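Local coordinates for protein aspartate--tRNA(Asp/Asn) ligase (Thermus thermophilus, PDB 1N9W) that attaches aspartate to both tRNA(Asp) and tRNA(Asn), first activating the amino acid with ATP and then transferring it to the acceptor end of the tRNA, at residues Gln351-His354 / Glu358-Glu361; Gln32-Arg37 / Leu50-Pro55; Phe135-Asp140 / Leu242-Asn247; Leu397-Lys400 / Asn406-Tyr409; Leu233-Leu238 / Ile267-His272. One frame throughout, in Å; residues are numbered along the deposited sequence.

How the contacts relate
Following the chain from the N terminus, contact 2 comes first, closing a loop within the OB-fold domain between strand 31-38 and the connection that precedes strand 58-67. The other four lie in the class II catalytic domain. Contacts 3 and 5 cross, since segment 233-238 falls inside the span of contact 3 while 267-272 lies beyond it; both draw on helix 227-248, and they touch through the packing of F135 and Y138. Contacts 1 and 4 are short local closures, one from strand 344-351 into helix 356-364, the other around the end of helix 394-402. Contact 4 meets contact 5 through L397 and L238. The centres of contacts 1 and 2 are about 65 Å apart, on opposite sides of the chain's centre.

Contact 1 of 5, residues Gln351-His354 / Glu358-Glu361; sequences QRIH and ELLE
I353 points its CB toward E358 and L359 of helix 356-364, and its path outward from the backbone is a compact example of how a loop settles on the helix that follows it. I353 CB lies 3.8 Å from L359 CD2, a methyl group at the end of a side chain that swings in from the flank of the helix. At the branch the two arms part. CG2 is anti to the backbone N, which carries this methyl group to the base of the E358 side chain, where I353 CG2 and E358 CB come within 3.4 Å, the closest approach of the contact. I353 CG2 also stands 3.9 Å from L359 N and 4.0 Å from L359 CG, between the beginnings of two consecutive helical side chains. Here the chain has just left strand 344-351 of the mainly antiparallel sheet that defines the class II synthetase catalytic domain, and only three residues separate the loop segment from 358-361. CG1, the other arm, is anti to the carbonyl carbon and continues extended to CD1; outside the two segments, the I353 side chain also packs on P328. L359 has further apolar neighbours in L377 and F380, which extend the buried patch. E358 crosses the isoleucine obliquely, its chain extended beyond CG, and E358 OE1 passes 4.0 Å from I353 CG2. One residue earlier, R352, predicted to bind L-aspartate, directs its guanidinium away from the helix to a salt bridge with E220, whereas H354 packs on S86 of the second subunit.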
# COMPACT_ATOMS: atom_id res chain seq x y z
N GLN B 351 -23.59 -1.48 6.22
CA GLN B 351 -23.94 -2.70 5.50
C GLN B 351 -24.62 -2.33 4.18
O GLN B 351 -25.35 -1.34 4.12
CB GLN B 351 -24.86 -3.57 6.36
CG GLN B 351 -25.48 -4.73 5.61
CD GLN B 351 -25.94 -5.84 6.54
OE1 GLN B 351 -26.26 -5.60 7.71
NE2 GLN B 351 -26.00 -7.06 6.02
N ARG B 352 -24.36 -3.10 3.13
CA ARG B 352 -24.96 -2.85 1.82
C ARG B 352 -26.06 -3.88 1.61
O ARG B 352 -26.26 -4.77 2.43
CB ARG B 352 -23.93 -3.03 0.68
CG ARG B 352 -22.46 -2.86 1.05
CD ARG B 352 -22.11 -1.42 1.36
NE ARG B 352 -20.69 -1.24 1.63
CZ ARG B 352 -20.15 -0.07 1.94
NH1 ARG B 352 -20.91 1.02 2.01
NH2 ARG B 352 -18.85 0.03 2.18
N ILE B 353 -26.77 -3.76 0.49
CA ILE B 353 -27.85 -4.68 0.13
C ILE B 353 -27.25 -5.78 -0.75
O ILE B 353 -26.57 -5.49 -1.73
CB ILE B 353 -28.97 -3.96 -0.66
CG1 ILE B 353 -29.59 -2.86 0.21
CG2 ILE B 353 -30.04 -4.96 -1.11
CD1 ILE B 353 -30.53 -1.94 -0.54
N HIS B 354 -27.53 -7.04 -0.42
CA HIS B 354 -26.98 -8.16 -1.19
C HIS B 354 -27.98 -8.89 -2.08
O HIS B 354 -27.58 -9.56 -3.03
CB HIS B 354 -26.34 -9.18 -0.25
CG HIS B 354 -27.25 -9.64 0.85
ND1 HIS B 354 -27.61 -8.83 1.90
CD2 HIS B 354 -27.84 -10.84 1.07
CE1 HIS B 354 -28.39 -9.50 2.73
NE2 HIS B 354 -28.54 -10.72 2.25
N GLU B 358 -34.02 -6.88 -3.59
CA GLU B 358 -34.00 -5.73 -2.71
C GLU B 358 -33.37 -4.51 -3.37
O GLU B 358 -33.77 -3.38 -3.10
CB GLU B 358 -33.27 -6.07 -1.41
CG GLU B 358 -33.91 -7.19 -0.61
CD GLU B 358 -33.43 -7.25 0.83
OE1 GLU B 358 -32.24 -7.57 1.05
OE2 GLU B 358 -34.24 -6.95 1.73
N LEU B 359 -32.38 -4.74 -4.23
CA LEU B 359 -31.71 -3.64 -4.92
C LEU B 359 -32.67 -2.94 -5.89
O LEU B 359 -32.76 -1.72 -5.91
CB LEU B 359 -30.49 -4.14 -5.69
CG LEU B 359 -29.18 -4.34 -4.92
CD1 LEU B 359 -28.14 -4.94 -5.85
CD2 LEU B 359 -28.70 -3.01 -4.38
N LEU B 360 -33.37 -3.74 -6.69
CA LEU B 360 -34.31 -3.20 -7.67
C LEU B 360 -35.33 -2.27 -7.03
O LEU B 360 -35.57 -1.17 -7.52
CB LEU B 360 -35.05 -4.33 -8.38
CG LEU B 360 -34.29 -5.09 -9.47
CD1 LEU B 360 -35.20 -6.13 -10.10
CD2 LEU B 360 -33.81 -4.10 -10.53
N GLU B 361 -35.92 -2.71 -5.92
CA GLU B 361 -36.92 -1.93 -5.24
C GLU B 361 -36.40 -0.57 -4.77
O GLU B 361 -36.92 0.47 -5.18
CB GLU B 361 -37.49 -2.72 -4.07
CG GLU B 361 -38.86 -2.24 -3.59
CD GLU B 361 -39.92 -2.32 -4.68
OE1 GLU B 361 -40.20 -3.45 -5.17
OE2 GLU B 361 -40.47 -1.26 -5.06

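Contact 2 of 5, residues Gln32-Arg37 / Leu50-Pro55; sequences QFLLLR and LKLPLP
Q32 and L50 are the nearest backbone pair, with their CA atoms 8.0 Å apart, a separation at which side chains rather than main-chain bonds must join strand 31-38 to the loop 50-55. The setting is the OB-fold domain, in which a helix commonly fills the connection between the third and fourth strands of the barrel; in this protein a loop runs there. The principle illustrated is a side-chain carboxamide pairing with the N-H and C=O of one backbone residue. Q32, with CG anti to the carbonyl carbon (chi1 -62°) and the rest of its chain extended, presents both ends of its amide to L50. L50 N donates to Q32 OE1 over 3.0 Å, while Q32 NE2 donates to L50 O over 3.0 Å in a nearly straight bond of 174°. The acceptor L50 O lies 3° out of the Q32 amide plane, whereas L50 N approaches OE1 from a position tilted from that plane. Two bonds thus fix the rotation of the amide, and NE2 has an additional acceptor in D27 OD1. Nearby, the side chains of R26 and Q44, both sites of interaction with tRNA, each lie about 7 Å from a side chain of this contact, R26 from Q32 and Q44 from L34. L52 comes against Q32 from the opposite direction and brings CD1 to 3.7 Å from Q32 NE2, adding apolar cover to the bonded amide. Its other methyl turns to the next inward-facing strand residue, where L52 CD2 rests 3.7 Å from L34 CD2.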
# COMPACT_ATOMS: atom_id res chain seq x y z
N GLN B 32 33.60 26.23 13.69
CA GLN B 32 32.39 26.39 12.91
C GLN B 32 31.38 25.38 13.41
O GLN B 32 31.70 24.22 13.65
CB GLN B 32 32.69 26.19 11.42
CG GLN B 32 33.68 27.22 10.88
CD GLN B 32 34.31 26.84 9.55
OE1 GLN B 32 34.78 25.72 9.37
NE2 GLN B 32 34.37 27.80 8.63
N PHE B 33 30.16 25.85 13.61
CA PHE B 33 29.10 25.00 14.10
C PHE B 33 28.14 24.69 12.97
O PHE B 33 27.69 25.59 12.26
CB PHE B 33 28.36 25.70 15.25
CG PHE B 33 29.15 25.78 16.52
CD1 PHE B 33 29.22 24.68 17.38
CD2 PHE B 33 29.85 26.94 16.86
CE1 PHE B 33 29.96 24.74 18.56
CE2 PHE B 33 30.59 27.01 18.04
CZ PHE B 33 30.64 25.90 18.90
N LEU B 34 27.86 23.40 12.78
CA LEU B 34 26.95 22.97 11.73
C LEU B 34 25.87 22.15 12.39
O LEU B 34 26.08 21.55 13.44
CB LEU B 34 27.67 22.10 10.71
CG LEU B 34 28.94 22.68 10.08
CD1 LEU B 34 29.56 21.62 9.19
CD2 LEU B 34 28.61 23.94 9.28
N LEU B 35 24.71 22.15 11.78
CA LEU B 35 23.61 21.36 12.29
C LEU B 35 23.33 20.43 11.11
O LEU B 35 22.97 20.91 10.04
CB LEU B 35 22.41 22.24 12.58
CG LEU B 35 21.45 21.58 13.55
CD1 LEU B 35 22.02 21.68 14.96
CD2 LEU B 35 20.08 22.24 13.47
N LEU B 36 23.53 19.13 11.29
CA LEU B 36 23.30 18.17 10.22
C LEU B 36 22.03 17.41 10.51
O LEU B 36 21.83 16.97 11.64
CB LEU B 36 24.47 17.17 10.11
CG LEU B 36 24.40 16.10 9.01
CD1 LEU B 36 25.82 15.66 8.60
CD2 LEU B 36 23.58 14.90 9.49
N ARG B 37 21.15 17.25 9.53
CA ARG B 37 19.96 16.47 9.82
C ARG B 37 19.77 15.32 8.85
O ARG B 37 19.93 15.47 7.64
CB ARG B 37 18.70 17.32 9.84
CG ARG B 37 18.25 17.76 8.50
CD ARG B 37 16.75 17.97 8.33
NE ARG B 37 16.67 18.04 6.86
CZ ARG B 37 16.87 19.14 6.14
NH1 ARG B 37 17.10 20.31 6.73
NH2 ARG B 37 17.03 19.02 4.84
N LEU B 50 37.05 25.64 7.48
CA LEU B 50 36.61 25.14 6.19
C LEU B 50 35.88 26.21 5.39
O LEU B 50 35.46 27.22 5.94
CB LEU B 50 35.65 23.96 6.38
CG LEU B 50 36.12 22.74 7.17
CD1 LEU B 50 35.00 21.71 7.20
CD2 LEU B 50 37.38 22.14 6.53
N LYS B 51 35.76 25.98 4.09
CA LYS B 51 35.02 26.89 3.24
C LYS B 51 33.64 26.23 3.23
O LYS B 51 33.39 25.31 2.45
CB LYS B 51 35.62 26.92 1.84
CG LYS B 51 37.08 27.36 1.83
CD LYS B 51 37.62 27.50 0.42
CE LYS B 51 39.04 28.00 0.43
NZ LYS B 51 39.49 28.31 -0.96
N LEU B 52 32.77 26.68 4.12
CA LEU B 52 31.44 26.11 4.27
C LEU B 52 30.51 26.29 3.07
O LEU B 52 30.46 27.36 2.46
CB LEU B 52 30.78 26.67 5.53
CG LEU B 52 31.48 26.33 6.86
CD1 LEU B 52 30.80 27.06 8.01
CD2 LEU B 52 31.47 24.81 7.08
N PRO B 53 29.77 25.22 2.72
CA PRO B 53 28.82 25.26 1.60
C PRO B 53 27.52 25.87 2.11
O PRO B 53 27.39 26.10 3.32
CB PRO B 53 28.67 23.79 1.24
CG PRO B 53 28.71 23.13 2.59
CD PRO B 53 29.83 23.87 3.31
N LEU B 54 26.56 26.13 1.23
CA LEU B 54 25.29 26.72 1.64
C LEU B 54 24.38 25.73 2.37
O LEU B 54 24.59 24.53 2.32
CB LEU B 54 24.54 27.29 0.42
CG LEU B 54 25.07 28.58 -0.23
CD1 LEU B 54 24.34 28.88 -1.57
CD2 LEU B 54 24.88 29.73 0.75
N PRO B 55 23.36 26.25 3.07
CA PRO B 55 22.42 25.38 3.79
C PRO B 55 21.72 24.49 2.76
O PRO B 55 21.55 24.88 1.59
CB PRO B 55 21.46 26.37 4.45
CG PRO B 55 22.32 27.56 4.70
CD PRO B 55 23.15 27.67 3.44

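Contact 3 of 5, residues Phe135-Asp140 / Leu242-Asn247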
# COMPACT_ATOMS: atom_id res chain seq x y z
N PHE B 135 -2.72 -0.36 9.52
CA PHE B 135 -3.98 -0.66 8.84
C PHE B 135 -3.88 -2.00 8.13
O PHE B 135 -4.71 -2.89 8.35
CB PHE B 135 -4.26 0.45 7.83
CG PHE B 135 -5.50 0.25 7.02
CD1 PHE B 135 -6.75 0.54 7.57
CD2 PHE B 135 -5.43 -0.21 5.71
CE1 PHE B 135 -7.91 0.38 6.82
CE2 PHE B 135 -6.58 -0.38 4.95
CZ PHE B 135 -7.83 -0.08 5.50
N ARG B 136 -2.86 -2.15 7.28
CA ARG B 136 -2.66 -3.38 6.52
C ARG B 136 -2.30 -4.59 7.39
O ARG B 136 -2.72 -5.72 7.09
CB ARG B 136 -1.57 -3.18 5.46
CG ARG B 136 -1.84 -2.07 4.45
CD ARG B 136 -1.14 -2.37 3.12
NE ARG B 136 -1.11 -1.24 2.18
CZ ARG B 136 -0.24 -0.24 2.24
NH1 ARG B 136 0.69 -0.22 3.19
NH2 ARG B 136 -0.30 0.75 1.34
N ARG B 137 -1.53 -4.37 8.45
CA ARG B 137 -1.12 -5.46 9.34
C ARG B 137 -2.34 -6.05 10.04
O ARG B 137 -2.57 -7.25 9.97
CB ARG B 137 -0.12 -4.96 10.39
CG ARG B 137 0.70 -6.07 11.07
CD ARG B 137 1.31 -5.65 12.41
NE ARG B 137 2.33 -4.59 12.34
CZ ARG B 137 3.49 -4.68 11.68
NH1 ARG B 137 3.79 -5.78 11.01
NH2 ARG B 137 4.36 -3.68 11.72
N TYR B 138 -3.11 -5.21 10.71
CA TYR B 138 -4.29 -5.70 11.43
C TYR B 138 -5.20 -6.50 10.52
O TYR B 138 -5.60 -7.60 10.87
CB TYR B 138 -5.09 -4.54 12.05
CG TYR B 138 -6.36 -5.03 12.71
CD1 TYR B 138 -6.34 -5.67 13.95
CD2 TYR B 138 -7.59 -4.94 12.04
CE1 TYR B 138 -7.50 -6.23 14.50
CE2 TYR B 138 -8.75 -5.50 12.57
CZ TYR B 138 -8.69 -6.14 13.81
OH TYR B 138 -9.82 -6.71 14.33
N LEU B 139 -5.53 -5.94 9.36
CA LEU B 139 -6.41 -6.63 8.43
C LEU B 139 -5.78 -7.91 7.86
O LEU B 139 -6.47 -8.92 7.71
CB LEU B 139 -6.85 -5.68 7.31
CG LEU B 139 -7.71 -4.49 7.79
CD1 LEU B 139 -7.85 -3.46 6.67
CD2 LEU B 139 -9.10 -4.99 8.25
N ASP B 140 -4.49 -7.87 7.52
CA ASP B 140 -3.82 -9.07 7.00
C ASP B 140 -3.91 -10.20 8.04
O ASP B 140 -4.12 -11.35 7.68
CB ASP B 140 -2.33 -8.82 6.70
CG ASP B 140 -2.09 -8.07 5.39
OD1 ASP B 140 -3.01 -8.03 4.53
OD2 ASP B 140 -0.97 -7.55 5.20
N LEU B 242 -3.01 3.32 15.57
CA LEU B 242 -2.42 4.24 16.53
C LEU B 242 -1.23 3.64 17.26
O LEU B 242 -0.24 4.33 17.55
CB LEU B 242 -3.48 4.67 17.55
CG LEU B 242 -4.37 5.85 17.13
CD1 LEU B 242 -4.94 5.63 15.73
CD2 LEU B 242 -5.50 6.02 18.14
N GLU B 243 -1.31 2.35 17.55
CA GLU B 243 -0.24 1.63 18.25
C GLU B 243 1.02 1.61 17.38
O GLU B 243 2.13 1.79 17.88
CB GLU B 243 -0.70 0.21 18.53
CG GLU B 243 0.13 -0.51 19.58
CD GLU B 243 -0.08 0.08 20.95
OE1 GLU B 243 -1.25 0.33 21.31
OE2 GLU B 243 0.92 0.29 21.68
N GLU B 244 0.84 1.37 16.09
CA GLU B 244 1.94 1.32 15.13
C GLU B 244 2.66 2.66 15.08
O GLU B 244 3.88 2.72 15.12
CB GLU B 244 1.41 0.94 13.75
CG GLU B 244 2.46 0.67 12.68
CD GLU B 244 3.48 -0.39 13.10
OE1 GLU B 244 3.13 -1.29 13.88
OE2 GLU B 244 4.63 -0.31 12.63
N ALA B 245 1.88 3.74 15.00
CA ALA B 245 2.42 5.09 14.94
C ALA B 245 3.19 5.41 16.20
O ALA B 245 4.26 6.00 16.17
CB ALA B 245 1.28 6.09 14.77
N LEU B 246 2.61 5.00 17.33
CA LEU B 246 3.24 5.25 18.62
C LEU B 246 4.58 4.49 18.73
O LEU B 246 5.55 5.03 19.24
CB LEU B 246 2.29 4.82 19.74
CG LEU B 246 2.13 5.74 20.94
CD1 LEU B 246 1.71 7.14 20.52
CD2 LEU B 246 1.08 5.14 21.86
N ASN B 247 4.62 3.26 18.22
CA ASN B 247 5.85 2.47 18.29
C ASN B 247 6.89 2.76 17.22
O ASN B 247 8.09 2.71 17.50
CB ASN B 247 5.52 0.98 18.27
CG ASN B 247 4.72 0.54 19.49
OD1 ASN B 247 4.78 1.17 20.55
ND2 ASN B 247 3.97 -0.55 19.35
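R137 and E244 meet through their charged ends alone, linking helix 119-141 to helix 227-248 by a long salt bridge. The pair shows how two helices that pack closely along one part of their length can be joined only loosely further along. The close packing belongs to the neighbouring turns: Y138 lies on L233 and A236, and F135 lies on L237 and reaches the sheet at L217 and V219. Within the first helix, L139 CD1 sits 3.6 Å above one face of the F135 ring, displaced toward its rim. At the R137 end matters are different. CG, anti to the backbone N (chi1 -161°), starts the side chain toward the other helix, and a bend at chi3 then turns the guanidinium to the carboxylate. The two side chains cross at about a right angle, with their flat groups inclined by 58°. R137 NH2 lies 3.4 Å from E244 OE1 and 3.5 Å from E244 OE2, and both hydrogen bonds are weak. E244 CD lies in plane at the guanidinium edge, but because NH2 alone donates and the planes are inclined, this is not the two-nitrogen, side-by-side pairing of a bidentate bridge. Helix 119-141 fits the long helix of motif 1, the dimer-forming element of class II synthetases; D140 accordingly reaches R133 of the second subunit. E244 is buried whereas R137 is exposed, and OE2 has a further long, weak ion pair with R133 of its own chain. The chemistry implies a mostly electrostatic link, probably adding modestly to the helix packing and helping to offset the buried negative charge.

Contact 4 of 5, residues Leu397-Lys400 / Asn406-Tyr409; sequences LTQK and NVRY
Q399 lays its carboxamide over the peptide that joins N406 to V407, the two planar groups lying nearly parallel with about 15° between their planes. Its helix, 394-402, follows strand 387-393, and the predicted ATP-binding residues G393 to R396 span the junction of strand and helix, the strand-then-helix pattern of motif 3 in class II synthetases. The example shows how a polar side chain can pack by its flat surface. CG leaves anti to the backbone N (chi1 -174°), toward the returning chain, and a bend at chi2 then turns the amide alongside the peptide. Q399 CG approaches N406 O at 3.6 Å, and Q399 CD lies 3.8 Å from V407 N, which stands above the carboxamide plane. At 3.7 Å, and with V407 N over the flat of the amide, Q399 OE1 and V407 N are close but not hydrogen-bonded. NE2 instead makes a weak bond to L404 O, in the connection between the two segments. Beyond the peptide the chain enters a short 3-10 turn, where N406 O accepts Y409 N at 3.3 Å. N406 carries its side chain away from Q399 and curls it back over this turn, as in an Asx turn. V407 stands beside E395, a predicted ATP-binding residue, which places the packing beside the probable nucleotide site. The N406 side chain ends in a weak bond, with N406 OD1 2.9 Å from R408 N.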
# COMPACT_ATOMS: atom_id res chain seq x y z
N LEU B 397 -7.65 11.76 9.47
CA LEU B 397 -7.29 11.06 10.69
C LEU B 397 -5.96 11.60 11.18
O LEU B 397 -5.82 12.00 12.34
CB LEU B 397 -7.18 9.57 10.42
CG LEU B 397 -6.63 8.69 11.54
CD1 LEU B 397 -7.41 8.90 12.83
CD2 LEU B 397 -6.71 7.25 11.08
N THR B 398 -4.98 11.64 10.27
CA THR B 398 -3.63 12.11 10.58
C THR B 398 -3.66 13.55 11.06
O THR B 398 -2.98 13.91 12.02
CB THR B 398 -2.72 12.03 9.33
OG1 THR B 398 -2.55 10.66 8.95
CG2 THR B 398 -1.35 12.63 9.62
N GLN B 399 -4.44 14.37 10.36
CA GLN B 399 -4.57 15.78 10.69
C GLN B 399 -5.07 15.98 12.12
O GLN B 399 -4.41 16.63 12.94
CB GLN B 399 -5.55 16.45 9.73
CG GLN B 399 -5.65 17.95 9.88
CD GLN B 399 -7.08 18.44 9.81
OE1 GLN B 399 -7.88 17.95 9.01
NE2 GLN B 399 -7.41 19.41 10.65
N LYS B 400 -6.23 15.41 12.41
CA LYS B 400 -6.81 15.54 13.73
C LYS B 400 -5.99 14.87 14.82
O LYS B 400 -5.97 15.33 15.97
CB LYS B 400 -8.25 15.00 13.71
CG LYS B 400 -9.24 16.01 13.17
CD LYS B 400 -9.28 17.23 14.10
CE LYS B 400 -10.08 18.37 13.53
NZ LYS B 400 -10.20 19.48 14.51
N ASN B 406 -4.68 22.43 8.89
CA ASN B 406 -5.60 21.89 7.90
C ASN B 406 -5.10 20.56 7.33
O ASN B 406 -3.98 20.13 7.60
CB ASN B 406 -5.82 22.90 6.77
CG ASN B 406 -4.53 23.28 6.09
OD1 ASN B 406 -3.91 22.46 5.40
ND2 ASN B 406 -4.11 24.52 6.28
N VAL B 407 -5.95 19.92 6.53
CA VAL B 407 -5.65 18.63 5.94
C VAL B 407 -4.46 18.60 4.98
O VAL B 407 -3.84 17.55 4.79
CB VAL B 407 -6.89 18.07 5.20
CG1 VAL B 407 -7.11 18.83 3.90
CG2 VAL B 407 -6.73 16.60 4.95
N ARG B 408 -4.13 19.74 4.38
CA ARG B 408 -3.02 19.80 3.43
C ARG B 408 -1.67 19.47 4.09
O ARG B 408 -0.71 19.12 3.40
CB ARG B 408 -2.95 21.18 2.78
CG ARG B 408 -4.30 21.68 2.27
CD ARG B 408 -4.16 22.89 1.33
NE ARG B 408 -3.66 22.49 0.01
CZ ARG B 408 -3.50 23.33 -1.01
NH1 ARG B 408 -3.79 24.62 -0.87
NH2 ARG B 408 -3.05 22.88 -2.18
N TYR B 409 -1.62 19.58 5.41
CA TYR B 409 -0.42 19.30 6.19
C TYR B 409 -0.13 17.81 6.32
O TYR B 409 0.92 17.42 6.84
CB TYR B 409 -0.53 19.91 7.59
CG TYR B 409 -0.27 21.40 7.64
CD1 TYR B 409 -1.02 22.28 6.87
CD2 TYR B 409 0.74 21.93 8.45
CE1 TYR B 409 -0.78 23.65 6.89
CE2 TYR B 409 0.99 23.30 8.49
CZ TYR B 409 0.23 24.15 7.70
OH TYR B 409 0.48 25.51 7.70

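Contact 5 of 5, residues Leu233-Leu238 / Ile267-His272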
# COMPACT_ATOMS: atom_id res chain seq x y z
N LEU B 233 -15.05 -3.83 14.14
CA LEU B 233 -13.84 -4.07 13.38
C LEU B 233 -13.00 -2.79 13.30
O LEU B 233 -11.81 -2.80 13.58
CB LEU B 233 -14.17 -4.54 11.96
CG LEU B 233 -12.98 -4.52 10.97
CD1 LEU B 233 -12.02 -5.65 11.32
CD2 LEU B 233 -13.48 -4.68 9.54
N GLU B 234 -13.64 -1.69 12.91
CA GLU B 234 -12.95 -0.42 12.79
C GLU B 234 -12.29 0.02 14.08
O GLU B 234 -11.21 0.63 14.06
CB GLU B 234 -13.89 0.66 12.28
CG GLU B 234 -13.28 2.04 12.36
CD GLU B 234 -13.96 3.05 11.45
OE1 GLU B 234 -15.18 2.94 11.23
OE2 GLU B 234 -13.25 3.96 10.97
N GLU B 235 -12.92 -0.28 15.21
CA GLU B 235 -12.38 0.09 16.52
C GLU B 235 -11.06 -0.61 16.77
O GLU B 235 -10.09 0.00 17.20
CB GLU B 235 -13.37 -0.29 17.64
CG GLU B 235 -14.41 0.78 17.94
CD GLU B 235 -15.39 0.35 19.05
OE1 GLU B 235 -14.94 -0.17 20.09
OE2 GLU B 235 -16.60 0.56 18.88
N ALA B 236 -11.04 -1.91 16.51
CA ALA B 236 -9.84 -2.71 16.71
C ALA B 236 -8.78 -2.27 15.69
O ALA B 236 -7.60 -2.18 16.02
CB ALA B 236 -10.17 -4.20 16.54
N LEU B 237 -9.22 -2.01 14.46
CA LEU B 237 -8.35 -1.56 13.39
C LEU B 237 -7.64 -0.27 13.80
O LEU B 237 -6.42 -0.17 13.71
CB LEU B 237 -9.17 -1.31 12.12
CG LEU B 237 -8.48 -0.67 10.90
CD1 LEU B 237 -7.42 -1.61 10.36
CD2 LEU B 237 -9.53 -0.37 9.83
N LEU B 238 -8.42 0.71 14.27
CA LEU B 238 -7.87 1.99 14.71
C LEU B 238 -6.88 1.85 15.84
O LEU B 238 -5.85 2.53 15.86
CB LEU B 238 -9.00 2.92 15.14
CG LEU B 238 -9.79 3.57 14.01
CD1 LEU B 238 -11.13 4.04 14.52
CD2 LEU B 238 -8.98 4.70 13.41
N ILE B 267 -16.54 2.82 21.66
CA ILE B 267 -16.85 4.18 21.23
C ILE B 267 -18.34 4.45 21.33
O ILE B 267 -19.16 3.63 20.93
CB ILE B 267 -16.41 4.42 19.79
CG1 ILE B 267 -14.89 4.24 19.68
CG2 ILE B 267 -16.84 5.80 19.34
CD1 ILE B 267 -14.38 4.35 18.27
N PRO B 268 -18.71 5.62 21.87
CA PRO B 268 -20.10 6.05 22.04
C PRO B 268 -20.92 6.03 20.75
O PRO B 268 -20.54 6.65 19.75
CB PRO B 268 -19.96 7.46 22.60
CG PRO B 268 -18.71 7.35 23.42
CD PRO B 268 -17.79 6.58 22.51
N ARG B 269 -22.04 5.31 20.77
CA ARG B 269 -22.92 5.20 19.61
C ARG B 269 -24.04 6.24 19.77
O ARG B 269 -24.50 6.49 20.88
CB ARG B 269 -23.54 3.80 19.54
CG ARG B 269 -22.55 2.62 19.59
CD ARG B 269 -21.88 2.34 18.24
NE ARG B 269 -21.33 0.99 18.15
CZ ARG B 269 -20.20 0.58 18.73
NH1 ARG B 269 -19.48 1.41 19.47
NH2 ARG B 269 -19.78 -0.67 18.57
N LEU B 270 -24.48 6.83 18.67
CA LEU B 270 -25.54 7.83 18.75
C LEU B 270 -26.31 7.93 17.45
O LEU B 270 -25.76 8.27 16.40
CB LEU B 270 -24.94 9.19 19.10
CG LEU B 270 -25.91 10.24 19.64
CD1 LEU B 270 -26.52 9.75 20.94
CD2 LEU B 270 -25.17 11.55 19.87
N THR B 271 -27.61 7.64 17.52
CA THR B 271 -28.47 7.68 16.35
C THR B 271 -28.52 9.07 15.73
O THR B 271 -28.52 10.08 16.43
CB THR B 271 -29.90 7.27 16.72
OG1 THR B 271 -29.88 5.99 17.36
CG2 THR B 271 -30.76 7.19 15.47
N HIS B 272 -28.57 9.11 14.40
CA HIS B 272 -28.64 10.37 13.67
C HIS B 272 -29.87 11.15 14.10
O HIS B 272 -29.97 12.36 13.88
CB HIS B 272 -28.67 10.09 12.16
CG HIS B 272 -29.01 11.29 11.33
ND1 HIS B 272 -30.31 11.68 11.08
CD2 HIS B 272 -28.23 12.17 10.67
CE1 HIS B 272 -30.31 12.75 10.31
NE2 HIS B 272 -29.06 13.07 10.05
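E235 places CG anti to its carbonyl carbon (chi1 -87°) and then runs fully extended, while R269 folds back at chi2, and these torsions bring a helix carboxylate and a strand guanidinium together from opposite directions. The pair exemplifies a buried carboxylate, that of E235, shared among several partners instead of one ideal bond. E235 OE2 lies 3.1 Å from R269 NH1, a salt bridge whose hydrogen bond is weak because the angle at the hydrogen is only 128°. The carboxylate and guanidinium planes stand 87° apart, almost perpendicular. R269 NH1 is drawn at the same time to I267 O at 2.7 Å, another bent and weak bond, which folds the arginine over its own segment. The stronger partners lie just outside: R269 NH2 pairs with E228, and E235 OE1 accepts D266 N. Thus each oxygen of E235 has a donor on or beside the incoming chain, and both ends of the ion pair are held in position by a second interaction. Nearer the backbone of the helix, the E235 and I267 side chains run alongside one another in antiparallel sense, with E235 CG 3.6 Å from I267 CD1. I267 continues this apolar layer onto W311 and F313, and F313 also touches E235. Strand 269-271 is the outermost within this chain at its end of the sheet and runs parallel to 311-315, so the contact anchors the approach to that edge strand on helix 227-248. Such helices packed across a largely antiparallel sheet are characteristic of the class II aminoacyl-tRNA synthetase catalytic domain.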